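Local coordinates for putative GH105 family protein (Salmonella enterica subsp. enterica serovar Paratyphi A, PDB 3QWT) that is of unknown function but, as a possible member of glycoside hydrolase family 105 built as an alpha/alpha toroid, probably hydrolyses glycosidic bonds in unsaturated oligosaccharides, at residues Trp213-Ser218 with Thr345-Asp350; Ala226-Ala231 with His282-Asp287; Tyr291-Ala296 with Gln340-Thr345. All coordinates share one frame; numbering follows the deposited sequence.

Interaction 1. Residues Trp213-Ser218 with Thr345-Asp350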
loop_
_atom_site.group_PDB
_atom_site.type_symbol
_atom_site.label_atom_id
_atom_site.label_comp_id
_atom_site.label_asym_id
_atom_site.label_seq_id
_atom_site.Cartn_x
_atom_site.Cartn_y
_atom_site.Cartn_z
ATOM N N TRP A 213 -41.344 9.061 8.182
ATOM C CA TRP A 213 -40.998 9.987 7.104
ATOM C C TRP A 213 -42.202 10.631 6.417
ATOM O O TRP A 213 -43.272 10.033 6.314
ATOM C CB TRP A 213 -40.195 9.256 6.031
ATOM C CG TRP A 213 -38.763 9.018 6.375
ATOM C CD1 TRP A 213 -38.268 8.526 7.540
ATOM C CD2 TRP A 213 -37.641 9.219 5.509
ATOM N NE1 TRP A 213 -36.890 8.429 7.466
ATOM C CE2 TRP A 213 -36.487 8.845 6.228
ATOM C CE3 TRP A 213 -37.501 9.696 4.201
ATOM C CZ2 TRP A 213 -35.203 8.927 5.676
ATOM C CZ3 TRP A 213 -36.232 9.775 3.649
ATOM C CH2 TRP A 213 -35.092 9.398 4.393
ATOM N N PHE A 214 -42.008 11.845 5.911
ATOM C CA PHE A 214 -43.008 12.464 5.066
ATOM C C PHE A 214 -42.874 11.981 3.626
ATOM O O PHE A 214 -41.767 11.708 3.148
ATOM C CB PHE A 214 -42.886 13.982 5.137
ATOM C CG PHE A 214 -43.184 14.535 6.499
ATOM C CD1 PHE A 214 -44.438 14.377 7.057
ATOM C CD2 PHE A 214 -42.207 15.185 7.231
ATOM C CE1 PHE A 214 -44.716 14.880 8.334
ATOM C CE2 PHE A 214 -42.483 15.685 8.502
ATOM C CZ PHE A 214 -43.738 15.529 9.049
ATOM N N HIS A 215 -43.990 11.892 2.925
ATOM C CA HIS A 215 -43.939 11.401 1.553
ATOM C C HIS A 215 -43.074 12.286 0.650
ATOM O O HIS A 215 -42.159 11.791 -0.015
ATOM C CB HIS A 215 -45.341 11.232 0.950
ATOM C CG HIS A 215 -45.325 10.631 -0.419
ATOM N ND1 HIS A 215 -46.372 10.762 -1.306
ATOM C CD2 HIS A 215 -44.379 9.896 -1.053
ATOM C CE1 HIS A 215 -46.071 10.132 -2.430
ATOM N NE2 HIS A 215 -44.870 9.598 -2.301
ATOM N N GLY A 216 -43.356 13.587 0.633
ATOM C CA GLY A 216 -42.668 14.489 -0.271
ATOM C C GLY A 216 -42.168 15.801 0.317
ATOM O O GLY A 216 -42.568 16.218 1.414
ATOM N N TRP A 217 -41.286 16.445 -0.450
ATOM C CA TRP A 217 -40.721 17.754 -0.136
ATOM C C TRP A 217 -40.623 18.572 -1.417
ATOM O O TRP A 217 -40.269 18.047 -2.481
ATOM C CB TRP A 217 -39.317 17.604 0.472
ATOM C CG TRP A 217 -38.512 18.877 0.455
ATOM C CD1 TRP A 217 -37.571 19.235 -0.462
ATOM C CD2 TRP A 217 -38.591 19.959 1.389
ATOM N NE1 TRP A 217 -37.060 20.472 -0.156
ATOM C CE2 TRP A 217 -37.677 20.938 0.973
ATOM C CE3 TRP A 217 -39.360 20.201 2.530
ATOM C CZ2 TRP A 217 -37.496 22.132 1.666
ATOM C CZ3 TRP A 217 -39.183 21.387 3.212
ATOM C CH2 TRP A 217 -38.261 22.337 2.780
ATOM N N SER A 218 -40.904 19.862 -1.318
ATOM C CA SER A 218 -40.705 20.736 -2.461
ATOM C C SER A 218 -39.866 21.958 -2.116
ATOM O O SER A 218 -40.091 22.621 -1.099
ATOM C CB SER A 218 -42.037 21.181 -3.055
ATOM O OG SER A 218 -41.793 22.067 -4.129
ATOM N N THR A 345 -49.505 5.594 -6.157
ATOM C CA THR A 345 -49.911 6.765 -5.375
ATOM C C THR A 345 -48.976 7.959 -5.575
ATOM O O THR A 345 -47.803 7.919 -5.176
ATOM C CB THR A 345 -49.978 6.446 -3.855
ATOM O OG1 THR A 345 -50.948 5.427 -3.609
ATOM C CG2 THR A 345 -50.336 7.687 -3.045
ATOM N N GLY A 346 -49.509 9.022 -6.174
ATOM C CA GLY A 346 -48.781 10.269 -6.346
ATOM C C GLY A 346 -48.659 11.118 -5.085
ATOM O O GLY A 346 -48.923 10.659 -3.965
HETATM N N MSE A 347 -48.248 12.368 -5.259
HETATM C CA MSE A 347 -48.076 13.245 -4.113
HETATM C C MSE A 347 -49.404 13.894 -3.766
HETATM O O MSE A 347 -50.049 14.512 -4.621
HETATM C CB MSE A 347 -47.028 14.320 -4.389
HETATM C CG MSE A 347 -46.798 15.232 -3.196
HETATM SE SE MSE A 347 -45.897 14.257 -1.769
HETATM C CE MSE A 347 -44.517 13.380 -2.905
ATOM N N GLY A 348 -49.813 13.748 -2.514
ATOM C CA GLY A 348 -51.076 14.313 -2.077
ATOM C C GLY A 348 -50.898 15.716 -1.546
ATOM O O GLY A 348 -49.873 16.033 -0.937
ATOM N N HIS A 349 -51.890 16.564 -1.790
ATOM C CA HIS A 349 -51.881 17.920 -1.258
ATOM C C HIS A 349 -52.764 18.017 -0.019
ATOM O O HIS A 349 -52.768 19.026 0.673
ATOM C CB HIS A 349 -52.270 18.934 -2.333
ATOM C CG HIS A 349 -51.261 19.044 -3.435
ATOM N ND1 HIS A 349 -50.349 20.076 -3.509
ATOM C CD2 HIS A 349 -51.000 18.238 -4.493
ATOM C CE1 HIS A 349 -49.580 19.906 -4.572
ATOM N NE2 HIS A 349 -49.953 18.797 -5.186
ATOM N N ASP A 350 -53.490 16.940 0.263
ATOM C CA ASP A 350 -54.184 16.776 1.540
ATOM C C ASP A 350 -54.173 15.303 1.941
ATOM O O ASP A 350 -53.898 14.429 1.114
ATOM C CB ASP A 350 -55.628 17.330 1.494
ATOM C CG ASP A 350 -56.466 16.717 0.379
ATOM O OD1 ASP A 350 -56.192 15.561 -0.021
ATOM O OD2 ASP A 350 -57.401 17.399 -0.100
#
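Gly216, at the start of strand 216-218, and Met347, in the loop before helix 351-355, mark the closest approach of the two backbones, with their CA atoms 6.7 Å apart. Side chains must span that gap, and those of His215 and Met347 do so by sliding past each other in opposite directions. Met347, built as selenomethionine, sends CG anti to its backbone N (chi1 -178°) and then bends at the next two torsions, which curls its end over the imidazole of His215. The methyl CE sits almost above the ring centre, 3.6 Å from the centroid and only 10° off the normal, a clear CH-pi contact. SE lies farther to the side, 3.6 Å from His215 ND1, and meets the ring obliquely. The same methyl reaches 3.4 Å from Gly216 CA, an approach that suits a glycine, which has no side chain there. At the ring edge, in its plane, the carbon CE1 of His215 faces Gly346 O at 3.3 Å; a C-H between two nitrogens is probably polarised enough to make this contact favourable. The rotation of the imidazole is fixed by bonds to both nitrogens, ND1 with Tyr354 OH and NE2 with Asp169 OD2. Tyr354 OH also bonds to Gly348 N, so this hydroxyl ties His215 indirectly to the loop. The soft, polarisable end of Met347, a selenoether in the crystal, therefore packs against a ring face while the polar work is done at the ring edge, and a buried histidine keeps a defined orientation without any direct conventional hydrogen bond between the two segments.

Interaction 2. Residues Ala226-Ala231 with His282-Asp287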
loop_
_atom_site.group_PDB
_atom_site.type_symbol
_atom_site.label_atom_id
_atom_site.label_comp_id
_atom_site.label_asym_id
_atom_site.label_seq_id
_atom_site.Cartn_x
_atom_site.Cartn_y
_atom_site.Cartn_z
ATOM N N ALA A 226 -48.880 17.621 2.131
ATOM C CA ALA A 226 -49.862 17.284 3.158
ATOM C C ALA A 226 -49.222 16.766 4.448
ATOM O O ALA A 226 -49.930 16.365 5.366
ATOM C CB ALA A 226 -50.850 16.264 2.616
ATOM N N ASN A 227 -47.891 16.780 4.524
ATOM C CA ASN A 227 -47.191 16.175 5.659
ATOM C C ASN A 227 -47.693 14.753 5.911
ATOM O O ASN A 227 -47.946 14.360 7.045
ATOM C CB ASN A 227 -47.339 17.021 6.933
ATOM C CG ASN A 227 -46.587 18.344 6.860
ATOM O OD1 ASN A 227 -46.075 18.736 5.816
ATOM N ND2 ASN A 227 -46.530 19.041 7.975
ATOM N N ALA A 228 -47.814 13.983 4.837
ATOM C CA ALA A 228 -48.335 12.628 4.922
ATOM C C ALA A 228 -47.291 11.622 5.394
ATOM O O ALA A 228 -46.201 11.513 4.829
ATOM C CB ALA A 228 -48.921 12.200 3.570
ATOM N N ARG A 229 -47.621 10.886 6.444
ATOM C CA ARG A 229 -46.730 9.838 6.891
ATOM C C ARG A 229 -47.221 8.566 6.226
ATOM O O ARG A 229 -47.836 7.699 6.850
ATOM C CB ARG A 229 -46.678 9.760 8.419
ATOM C CG ARG A 229 -46.167 11.055 9.021
ATOM C CD ARG A 229 -46.091 11.023 10.545
ATOM N NE ARG A 229 -45.554 12.278 11.062
ATOM C CZ ARG A 229 -46.307 13.312 11.433
ATOM N NH1 ARG A 229 -47.619 13.228 11.350
ATOM N NH2 ARG A 229 -45.751 14.429 11.886
ATOM N N TRP A 230 -46.941 8.483 4.933
ATOM C CA TRP A 230 -47.547 7.471 4.078
ATOM C C TRP A 230 -46.814 6.142 4.191
ATOM O O TRP A 230 -45.586 6.094 4.193
ATOM C CB TRP A 230 -47.586 7.975 2.639
ATOM C CG TRP A 230 -48.085 6.991 1.640
ATOM C CD1 TRP A 230 -49.268 6.334 1.674
ATOM C CD2 TRP A 230 -47.429 6.585 0.428
ATOM N NE1 TRP A 230 -49.387 5.525 0.572
ATOM C CE2 TRP A 230 -48.274 5.665 -0.214
ATOM C CE3 TRP A 230 -46.203 6.904 -0.169
ATOM C CZ2 TRP A 230 -47.943 5.052 -1.424
ATOM C CZ3 TRP A 230 -45.868 6.294 -1.385
ATOM C CH2 TRP A 230 -46.732 5.378 -1.991
ATOM N N ALA A 231 -47.581 5.065 4.297
ATOM C CA ALA A 231 -47.017 3.748 4.573
ATOM C C ALA A 231 -46.042 3.252 3.500
ATOM O O ALA A 231 -44.852 3.073 3.771
ATOM C CB ALA A 231 -48.134 2.727 4.794
ATOM N N HIS A 282 -51.361 0.835 8.920
ATOM C CA HIS A 282 -52.305 1.739 8.261
ATOM C C HIS A 282 -51.658 2.566 7.133
ATOM O O HIS A 282 -50.503 3.000 7.241
ATOM C CB HIS A 282 -52.966 2.654 9.291
ATOM C CG HIS A 282 -53.710 1.920 10.362
ATOM N ND1 HIS A 282 -55.011 1.484 10.202
ATOM C CD2 HIS A 282 -53.343 1.550 11.613
ATOM C CE1 HIS A 282 -55.410 0.880 11.306
ATOM N NE2 HIS A 282 -54.420 0.912 12.181
ATOM N N THR A 283 -52.412 2.779 6.055
ATOM C CA THR A 283 -51.887 3.427 4.855
ATOM C C THR A 283 -51.464 4.864 5.151
ATOM O O THR A 283 -50.528 5.392 4.539
ATOM C CB THR A 283 -52.879 3.360 3.675
ATOM O OG1 THR A 283 -52.188 3.636 2.456
ATOM C CG2 THR A 283 -54.019 4.356 3.852
ATOM N N LEU A 284 -52.157 5.498 6.090
ATOM C CA LEU A 284 -51.580 6.638 6.788
ATOM C C LEU A 284 -51.208 6.105 8.150
ATOM O O LEU A 284 -52.090 5.788 8.957
ATOM C CB LEU A 284 -52.560 7.788 6.917
ATOM C CG LEU A 284 -52.493 8.961 5.941
ATOM C CD1 LEU A 284 -51.379 8.811 4.929
ATOM C CD2 LEU A 284 -53.842 9.161 5.263
ATOM N N LEU A 285 -49.903 5.999 8.391
ATOM C CA LEU A 285 -49.373 5.239 9.515
ATOM C C LEU A 285 -49.867 5.727 10.861
ATOM O O LEU A 285 -49.982 4.938 11.791
ATOM C CB LEU A 285 -47.844 5.251 9.519
ATOM C CG LEU A 285 -47.118 4.539 8.369
ATOM C CD1 LEU A 285 -45.591 4.858 8.405
ATOM C CD2 LEU A 285 -47.373 3.027 8.401
ATOM N N ASP A 286 -50.113 7.030 10.972
ATOM C CA ASP A 286 -50.558 7.635 12.229
ATOM C C ASP A 286 -52.076 7.898 12.235
ATOM O O ASP A 286 -52.584 8.676 13.045
ATOM C CB ASP A 286 -49.764 8.918 12.519
ATOM C CG ASP A 286 -49.916 9.971 11.424
ATOM O OD1 ASP A 286 -50.248 9.617 10.269
ATOM O OD2 ASP A 286 -49.694 11.160 11.724
ATOM N N ASP A 287 -52.790 7.237 11.325
ATOM C CA ASP A 287 -54.245 7.347 11.234
ATOM C C ASP A 287 -54.884 5.952 11.333
ATOM O O ASP A 287 -55.089 5.280 10.326
ATOM C CB ASP A 287 -54.654 8.043 9.926
ATOM C CG ASP A 287 -56.156 8.291 9.833
ATOM O OD1 ASP A 287 -56.906 7.703 10.641
ATOM O OD2 ASP A 287 -56.589 9.067 8.946
HETATM O O HOH W 1 -49.740 10.898 8.192
#
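Arg229 and Asp286 cross at about a right angle, the guanidinium and carboxylate planes standing 77° apart, so their salt bridge is made by one nitrogen and one oxygen. Arg229 NH1 lies 3.0 Å from Asp286 OD2, and it comes from above the carboxylate plane along a rather bent bond of 133°. The arginine chain, extended from CG to NE, is long enough to carry its charge to the exposed Asp286, while NH2 forms a second salt bridge with Asp207. A water accepts from Arg229 N at 2.7 Å and donates to Asp286 OD1, so that each carboxylate oxygen has its own link to the arginine, one direct and one through water. Deeper in, the side chains that meet are mostly apolar. Leu285 leaves its backbone toward the other segment and lays CD2 3.7 Å from Ala231 CB, the small alanine allowing close approach. Trp230 turns the opposite way: with CG anti to the backbone N (chi1 175°), its indole crosses Thr283, and CD1 is 3.3 Å from Thr283 O, neither over a face nor at an edge. That carbonyl accepts from Ala231 N at 3.0 Å, while Leu285 N donates to Arg229 O at 3.1 Å. The two bonds flank Trp230 and Leu284, whose CA atoms are 4.9 Å apart, in an isolated beta bridge. Trp230 is also the N-cap residue of helix 231-248, and Leu284 opens a type I turn ending at Asp287; a single bridge between inter-helix loops thus stitches together one end of the helical barrel in this alpha/alpha toroid.

Interaction 3. Residues Tyr291-Ala296 with Gln340-Thr345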
loop_
_atom_site.group_PDB
_atom_site.type_symbol
_atom_site.label_atom_id
_atom_site.label_comp_id
_atom_site.label_asym_id
_atom_site.label_seq_id
_atom_site.Cartn_x
_atom_site.Cartn_y
_atom_site.Cartn_z
ATOM N N TYR A 291 -57.378 2.628 5.897
ATOM C CA TYR A 291 -57.343 1.205 5.636
ATOM C C TYR A 291 -55.921 0.684 5.852
ATOM O O TYR A 291 -54.944 1.424 5.730
ATOM C CB TYR A 291 -57.892 0.852 4.245
ATOM C CG TYR A 291 -57.257 1.525 3.033
ATOM C CD1 TYR A 291 -56.058 1.065 2.503
ATOM C CD2 TYR A 291 -57.898 2.576 2.377
ATOM C CE1 TYR A 291 -55.494 1.651 1.370
ATOM C CE2 TYR A 291 -57.343 3.171 1.247
ATOM C CZ TYR A 291 -56.141 2.703 0.752
ATOM O OH TYR A 291 -55.582 3.283 -0.360
ATOM N N LEU A 292 -55.815 -0.581 6.229
ATOM C CA LEU A 292 -54.528 -1.241 6.311
ATOM C C LEU A 292 -53.997 -1.435 4.889
ATOM O O LEU A 292 -54.775 -1.567 3.951
ATOM C CB LEU A 292 -54.693 -2.585 7.013
ATOM C CG LEU A 292 -55.254 -2.463 8.428
ATOM C CD1 LEU A 292 -55.637 -3.818 8.956
ATOM C CD2 LEU A 292 -54.233 -1.799 9.335
ATOM N N GLU A 293 -52.679 -1.434 4.720
ATOM C CA GLU A 293 -52.123 -1.608 3.392
ATOM C C GLU A 293 -51.010 -2.656 3.401
ATOM O O GLU A 293 -49.970 -2.505 4.063
ATOM C CB GLU A 293 -51.659 -0.262 2.833
ATOM C CG GLU A 293 -51.572 -0.196 1.316
ATOM C CD GLU A 293 -50.358 -0.933 0.765
ATOM O OE1 GLU A 293 -50.483 -1.633 -0.257
ATOM O OE2 GLU A 293 -49.275 -0.809 1.354
ATOM N N ALA A 294 -51.254 -3.722 2.653
ATOM C CA ALA A 294 -50.409 -4.906 2.637
ATOM C C ALA A 294 -49.007 -4.739 2.020
ATOM O O ALA A 294 -48.046 -5.357 2.479
ATOM C CB ALA A 294 -51.152 -6.053 1.958
ATOM N N SER A 295 -48.878 -3.922 0.986
ATOM C CA SER A 295 -47.601 -3.866 0.289
ATOM C C SER A 295 -46.578 -3.093 1.118
ATOM O O SER A 295 -45.420 -3.502 1.232
ATOM C CB SER A 295 -47.744 -3.286 -1.119
ATOM O OG SER A 295 -48.137 -1.924 -1.106
ATOM N N ALA A 296 -47.008 -1.975 1.692
ATOM C CA ALA A 296 -46.176 -1.239 2.646
ATOM C C ALA A 296 -45.794 -2.180 3.779
ATOM O O ALA A 296 -44.618 -2.312 4.125
ATOM C CB ALA A 296 -46.926 -0.021 3.189
ATOM N N GLN A 340 -54.692 -6.561 0.239
ATOM C CA GLN A 340 -54.850 -5.119 0.438
ATOM C C GLN A 340 -53.735 -4.248 -0.170
ATOM O O GLN A 340 -53.106 -3.455 0.532
ATOM C CB GLN A 340 -54.968 -4.818 1.926
ATOM C CG GLN A 340 -56.234 -5.316 2.546
ATOM C CD GLN A 340 -57.325 -4.268 2.522
ATOM O OE1 GLN A 340 -57.226 -3.233 3.182
ATOM N NE2 GLN A 340 -58.373 -4.529 1.755
ATOM N N THR A 341 -53.497 -4.385 -1.467
ATOM C CA THR A 341 -52.532 -3.540 -2.157
ATOM C C THR A 341 -53.191 -2.257 -2.692
ATOM O O THR A 341 -54.250 -2.316 -3.312
ATOM C CB THR A 341 -51.899 -4.297 -3.342
ATOM O OG1 THR A 341 -51.299 -5.516 -2.879
ATOM C CG2 THR A 341 -50.869 -3.421 -4.058
ATOM N N SER A 342 -52.562 -1.105 -2.459
ATOM C CA SER A 342 -53.032 0.171 -3.013
ATOM C C SER A 342 -52.335 0.474 -4.331
ATOM O O SER A 342 -51.157 0.158 -4.520
ATOM C CB SER A 342 -52.805 1.340 -2.039
ATOM O OG SER A 342 -51.417 1.627 -1.852
ATOM N N PHE A 343 -53.079 1.099 -5.233
ATOM C CA PHE A 343 -52.619 1.404 -6.576
ATOM C C PHE A 343 -51.564 2.499 -6.520
ATOM O O PHE A 343 -51.351 3.101 -5.473
ATOM C CB PHE A 343 -53.805 1.830 -7.441
ATOM C CG PHE A 343 -53.432 2.177 -8.846
ATOM C CD1 PHE A 343 -52.890 1.216 -9.686
ATOM C CD2 PHE A 343 -53.609 3.466 -9.328
ATOM C CE1 PHE A 343 -52.537 1.534 -10.987
ATOM C CE2 PHE A 343 -53.257 3.790 -10.623
ATOM C CZ PHE A 343 -52.724 2.820 -11.459
ATOM N N GLY A 344 -50.896 2.744 -7.643
ATOM C CA GLY A 344 -49.862 3.762 -7.698
ATOM C C GLY A 344 -50.339 5.031 -7.028
ATOM O O GLY A 344 -51.459 5.490 -7.292
ATOM N N THR A 345 -49.505 5.594 -6.157
ATOM C CA THR A 345 -49.911 6.765 -5.375
ATOM C C THR A 345 -48.976 7.959 -5.575
ATOM O O THR A 345 -47.803 7.919 -5.176
ATOM C CB THR A 345 -49.978 6.446 -3.855
ATOM O OG1 THR A 345 -50.948 5.427 -3.609
ATOM C CG2 THR A 345 -50.336 7.687 -3.045
#
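Glu293 reaches across to Ser342 with its carboxylate: OE1 accepts from Ser342 N at 3.1 Å, on the anti side and somewhat out of the carboxylate plane. The glutamate gets there by placing CG anti to its backbone N (chi1 -157°) and then folding at chi2, which brings the acid back beside its own chain. There OE1 also takes the N-H and the hydroxyl of Ser295, so three donors grip one oxygen, and OE2 uses its syn lone pair for Ala296 N. Beside it, Ala294 N donates to Gln340 O at 2.8 Å, and Ala294 CB lies 4.0 Å from Gln340 CB. Together these bonds form an N-terminal cap on helix 294-309, one of the helices of the toroid: Glu293 is the N-cap residue, two amides of the first turn bond to its carboxylate, and Ala294 N turns to the loop instead. An acidic side chain suits this place, since its charge should be favoured by the positive end of the helix dipole. Ser342 is small enough to fit between Glu293 and Tyr291, its OG 3.7 Å from Glu293 CG and its CB 3.8 Å from Tyr291 OH, at the edge of the phenol. Next to it in the chain, Thr341 places CG2 4.3 Å from Ser295 CB. A second shell holds these groups. Arg232, from helix 231-248, bonds through NH2 to the hydroxyls of both Ser295 and Ser342 and makes a long, weak ion pair with Glu293 OE1, while Tyr364 OH bonds to Ser342 O.

All three contacts are largely buried and lie among the loops joining the toroid helices; interaction 2 alone extends to an exposed residue, and its salt bridge and water sit at that edge. Interactions 1 and 3 use successive parts of one loop, 340-350, and share Thr345, whose CB packs 3.5 Å from Trp230 CZ2 of interaction 2. Their chemistry differs: interaction 1 relies on a methyl over a ring face, with selenium meeting the ring obliquely, interaction 2 on backbone pairing, and interaction 3 on a helix cap. Further links close the set: His215 N probably bonds to Ala228 O, Thr283 N to Tyr291 O, and Ala231 packs on Ala296, joining the starts of helices 231-248 and 294-309.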